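Local atomic coordinates of membrane lipoprotein TpN32 (Treponema pallidum, PDB entry 1XS5), a protein that binds L-methionine and is probably the lipid-linked, substrate-binding component of a methionine uptake system, as in related NlpA-family lipoproteins. Residues 153-156 and 157-160; 172-175 and 176-179. All coordinates share one frame; numbering follows the deposited sequence. Where two conformers were deposited one is given.

Overall arrangement
Two short helical turns near the bound methionine illustrate how a periplasmic binding protein builds part of its cleft. Interaction 1 (153-156 with 157-160) comes first along the chain, where strand 149-153 runs into helix 158-161; interaction 2 (172-175 with 176-179) follows on helix 172-177, just after strand 167-170. Both strands belong to one five-stranded mixed sheet, with strand 103-107 between them. The centres of the two contacts lie about 11 Å apart, and they touch: A156 CB is 3.5 Å from Y174 OH, and P159 CB is 3.8 Å from A178 CB. Methionine touches N173 of interaction 2, whereas the side chain of S155 in interaction 1 stands about 7 Å away.

Interaction 1: 153-156 and 157-160; sequences VESA and LLPR
A single water, lying in the plane of the R160 guanidinium at its edge, ties that group back to the main chain of A156: R160 NH2 gives it a 2.6 Å bond, and the water in turn donates to A156 O at 3.1 Å. Over the centre of one guanidinium face sits L157 CD2, 3.6 Å above the plane. The bend at chi3 (-53°) in the arginine helps turn its end back toward this turn. The setting is a strand-to-helix junction: strand 149-153 ends and the chain tightens into a 3-10 turn that leads into the short helix 158-161. Two successive i to i+3 bonds make the turn, L157 N to E154 O at 2.8 Å and L158 N to S155 O at 3.1 Å. The second is straighter (165° against 151° at the hydrogen), although both donors stand above the carbonyl planes.

E154 and L157 run side by side and point the same way; the carboxylate oxygen E154 OE1 lies 3.8 Å from the methyl L157 CD1. L158 and S155 both touch P107 of strand 103-107, and S155 OG makes weak hydrogen bonds to D109 OD1 and to N171 OD1. Since N171 lines the methionine pocket, the hydroxyl of buried S155 probably serves in its second shell. V153 reaches forward from the strand end and crosses L157 at about a right angle, its methyl CG1 meeting L157 CB at 4.0 Å.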
loop_
_atom_site.group_PDB
_atom_site.type_symbol
_atom_site.label_atom_id
_atom_site.label_comp_id
_atom_site.label_asym_id
_atom_site.label_seq_id
_atom_site.Cartn_x
_atom_site.Cartn_y
_atom_site.Cartn_z
ATOM N N VAL A 153 1.159 -14.313 4.535
ATOM C CA VAL A 153 1.525 -14.626 3.152
ATOM C C VAL A 153 2.152 -13.412 2.499
ATOM O O VAL A 153 1.750 -12.295 2.830
ATOM C CB VAL A 153 0.246 -15.008 2.346
ATOM C CG1 VAL A 153 0.585 -15.298 0.887
ATOM C CG2 VAL A 153 -0.415 -16.201 2.961
ATOM N N GLU A 154 3.138 -13.593 1.602
ATOM C CA GLU A 154 3.711 -12.427 0.917
ATOM C C GLU A 154 2.574 -11.672 0.230
ATOM O O GLU A 154 1.797 -12.270 -0.498
ATOM C CB GLU A 154 4.706 -12.830 -0.172
ATOM C CG GLU A 154 5.920 -13.529 0.343
ATOM C CD GLU A 154 7.071 -13.431 -0.636
ATOM O OE1 GLU A 154 6.829 -13.600 -1.856
ATOM O OE2 GLU A 154 8.210 -13.181 -0.185
ATOM N N SER A 155 2.503 -10.360 0.434
ATOM C CA SER A 155 1.389 -9.587 -0.143
ATOM C C SER A 155 1.056 -9.848 -1.599
ATOM O O SER A 155 -0.104 -10.007 -1.972
ATOM C CB SER A 155 1.652 -8.097 0.035
ATOM O OG SER A 155 1.611 -7.838 1.414
ATOM N N ALA A 156 2.076 -9.865 -2.436
ATOM C CA ALA A 156 1.836 -10.095 -3.859
ATOM C C ALA A 156 1.184 -11.454 -4.181
ATOM O O ALA A 156 0.579 -11.627 -5.252
ATOM C CB ALA A 156 3.179 -9.967 -4.609
ATOM N N LEU A 157 1.277 -12.416 -3.269
ATOM C CA LEU A 157 0.732 -13.744 -3.502
ATOM C C LEU A 157 -0.640 -13.964 -2.899
ATOM O O LEU A 157 -1.211 -15.028 -3.033
ATOM C CB LEU A 157 1.679 -14.812 -2.905
ATOM C CG LEU A 157 3.132 -14.761 -3.407
ATOM C CD1 LEU A 157 3.986 -15.899 -2.793
ATOM C CD2 LEU A 157 3.092 -14.899 -4.924
ATOM N N LEU A 158 -1.157 -12.952 -2.224
ATOM C CA LEU A 158 -2.447 -13.085 -1.570
ATOM C C LEU A 158 -3.543 -13.406 -2.576
ATOM O O LEU A 158 -4.372 -14.295 -2.303
ATOM C CB LEU A 158 -2.705 -11.817 -0.739
ATOM C CG LEU A 158 -1.935 -11.796 0.607
ATOM C CD1 LEU A 158 -1.881 -10.373 1.171
ATOM C CD2 LEU A 158 -2.700 -12.692 1.594
ATOM N N PRO A 159 -3.548 -12.740 -3.766
ATOM C CA PRO A 159 -4.567 -13.000 -4.787
ATOM C C PRO A 159 -4.362 -14.436 -5.311
ATOM O O PRO A 159 -5.311 -15.078 -5.714
ATOM C CB PRO A 159 -4.246 -11.987 -5.895
ATOM C CG PRO A 159 -3.672 -10.830 -5.139
ATOM C CD PRO A 159 -2.772 -11.527 -4.117
ATOM N N ARG A 160 -3.119 -14.933 -5.288
ATOM C CA ARG A 160 -2.899 -16.285 -5.780
ATOM C C ARG A 160 -3.432 -17.403 -4.863
ATOM O O ARG A 160 -3.771 -18.474 -5.342
ATOM C CB ARG A 160 -1.411 -16.507 -6.044
ATOM C CG ARG A 160 -1.185 -17.341 -7.252
ATOM C CD ARG A 160 0.217 -17.137 -7.721
ATOM N NE ARG A 160 0.485 -15.710 -7.880
ATOM C CZ ARG A 160 1.672 -15.235 -8.249
ATOM N NH1 ARG A 160 2.662 -16.093 -8.482
ATOM N NH2 ARG A 160 1.873 -13.926 -8.387
HETATM O O HOH W 1 -0.328 -12.676 -8.071
#

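Interaction 2: 172-175 and 176-179; sequences GNYA and IMAG
I176 N reaches back one full helical turn to G172 O, a 2.9 Å bond that is almost straight (173° at the hydrogen) and meets the acceptor nearly head-on. M177 N follows with a 3.1 Å bond to N173 O. These i to i+4 bonds belong to helix 172-177, which a Schellman motif brings to an end: G179, the C-prime residue with positive phi (79°), joins its own N to I176 O at 3.1 Å, and the N of the next residue, L180, pairs with A175 O. The helix also tightens here, as A178 N turns to A175 O at 2.9 Å and keeps a weak bond to Y174 O.

Near the start of the helix, N173 is part of the methionine pocket and touches the ligand. Its amide nitrogen ND2 is hydrogen-bonded to S11 OG and also sits over the centre of the Y174 ring, 3.3 Å above its plane, two contacts that together would restrain the rotation of the amide. The backbone N of N173 makes a weak bond to E83, a further pocket residue.

Apolar contacts complete the turn. Y174 and M177 lie side by side and point the same way in a Met-aromatic contact, with M177 SD 5.2 Å from the ring centroid in an oblique position. A bend at chi3 (41°) swings the terminal methyl round to the ring edge, near its plane. I176 runs back along the helix, its CG1 and CD1 passing close to G172 O. The M177 methyl makes its nearest approach to the tyrosine at CD1, with M177 CE 4.0 Å from that atom of Y174.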
loop_
_atom_site.group_PDB
_atom_site.type_symbol
_atom_site.label_atom_id
_atom_site.label_comp_id
_atom_site.label_asym_id
_atom_site.label_seq_id
_atom_site.Cartn_x
_atom_site.Cartn_y
_atom_site.Cartn_z
ATOM N N GLY A 172 -4.902 -2.824 -1.484
ATOM C CA GLY A 172 -5.659 -2.334 -2.628
ATOM C C GLY A 172 -4.962 -2.522 -3.967
ATOM O O GLY A 172 -5.602 -2.959 -4.920
ATOM N N ASN A 173 -3.661 -2.237 -4.058
ATOM C CA ASN A 173 -3.028 -2.385 -5.368
ATOM C C ASN A 173 -3.148 -3.811 -5.894
ATOM O O ASN A 173 -3.535 -4.059 -7.076
ATOM C CB ASN A 173 -1.536 -1.932 -5.320
ATOM C CG ASN A 173 -0.661 -2.845 -4.487
ATOM O OD1 ASN A 173 -0.839 -2.978 -3.272
ATOM N ND2 ASN A 173 0.309 -3.483 -5.146
ATOM N N TYR A 174 -2.878 -4.786 -5.036
ATOM C CA TYR A 174 -2.949 -6.176 -5.492
ATOM C C TYR A 174 -4.364 -6.666 -5.712
ATOM O O TYR A 174 -4.607 -7.522 -6.594
ATOM C CB TYR A 174 -2.231 -7.105 -4.494
ATOM C CG TYR A 174 -0.746 -6.903 -4.546
ATOM C CD1 TYR A 174 -0.074 -6.997 -5.755
ATOM C CD2 TYR A 174 -0.005 -6.645 -3.394
ATOM C CE1 TYR A 174 1.305 -6.857 -5.829
ATOM C CE2 TYR A 174 1.390 -6.485 -3.454
ATOM C CZ TYR A 174 2.029 -6.597 -4.673
ATOM O OH TYR A 174 3.400 -6.460 -4.794
ATOM N N ALA A 175 -5.304 -6.136 -4.920
ATOM C CA ALA A 175 -6.718 -6.523 -5.060
ATOM C C ALA A 175 -7.215 -6.008 -6.439
ATOM O O ALA A 175 -7.801 -6.756 -7.228
ATOM C CB ALA A 175 -7.562 -5.858 -3.927
ATOM N N ILE A 176 -6.963 -4.728 -6.723
ATOM C CA ILE A 176 -7.405 -4.112 -7.972
ATOM C C ILE A 176 -6.815 -4.845 -9.180
ATOM O O ILE A 176 -7.486 -5.089 -10.193
ATOM C CB ILE A 176 -7.001 -2.618 -7.988
ATOM C CG1 ILE A 176 -7.839 -1.840 -6.956
ATOM C CG2 ILE A 176 -7.182 -2.059 -9.367
ATOM C CD1 ILE A 176 -7.121 -0.500 -6.624
ATOM N N MET A 177 -5.553 -5.239 -9.070
ATOM C CA MET A 177 -4.937 -5.986 -10.151
ATOM C C MET A 177 -5.589 -7.354 -10.387
ATOM O O MET A 177 -5.467 -7.902 -11.493
ATOM C CB MET A 177 -3.445 -6.217 -9.867
ATOM C CG MET A 177 -2.617 -4.960 -10.054
ATOM S SD MET A 177 -0.954 -5.203 -9.272
ATOM C CE MET A 177 -0.562 -6.895 -9.730
ATOM N N ALA A 178 -6.227 -7.910 -9.352
ATOM C CA ALA A 178 -6.901 -9.209 -9.423
ATOM C C ALA A 178 -8.459 -9.074 -9.601
ATOM O O ALA A 178 -9.223 -10.034 -9.430
ATOM C CB ALA A 178 -6.565 -10.033 -8.157
ATOM N N GLY A 179 -8.898 -7.865 -9.926
ATOM C CA GLY A 179 -10.302 -7.600 -10.156
ATOM C C GLY A 179 -11.178 -7.442 -8.910
ATOM O O GLY A 179 -12.410 -7.542 -9.005
#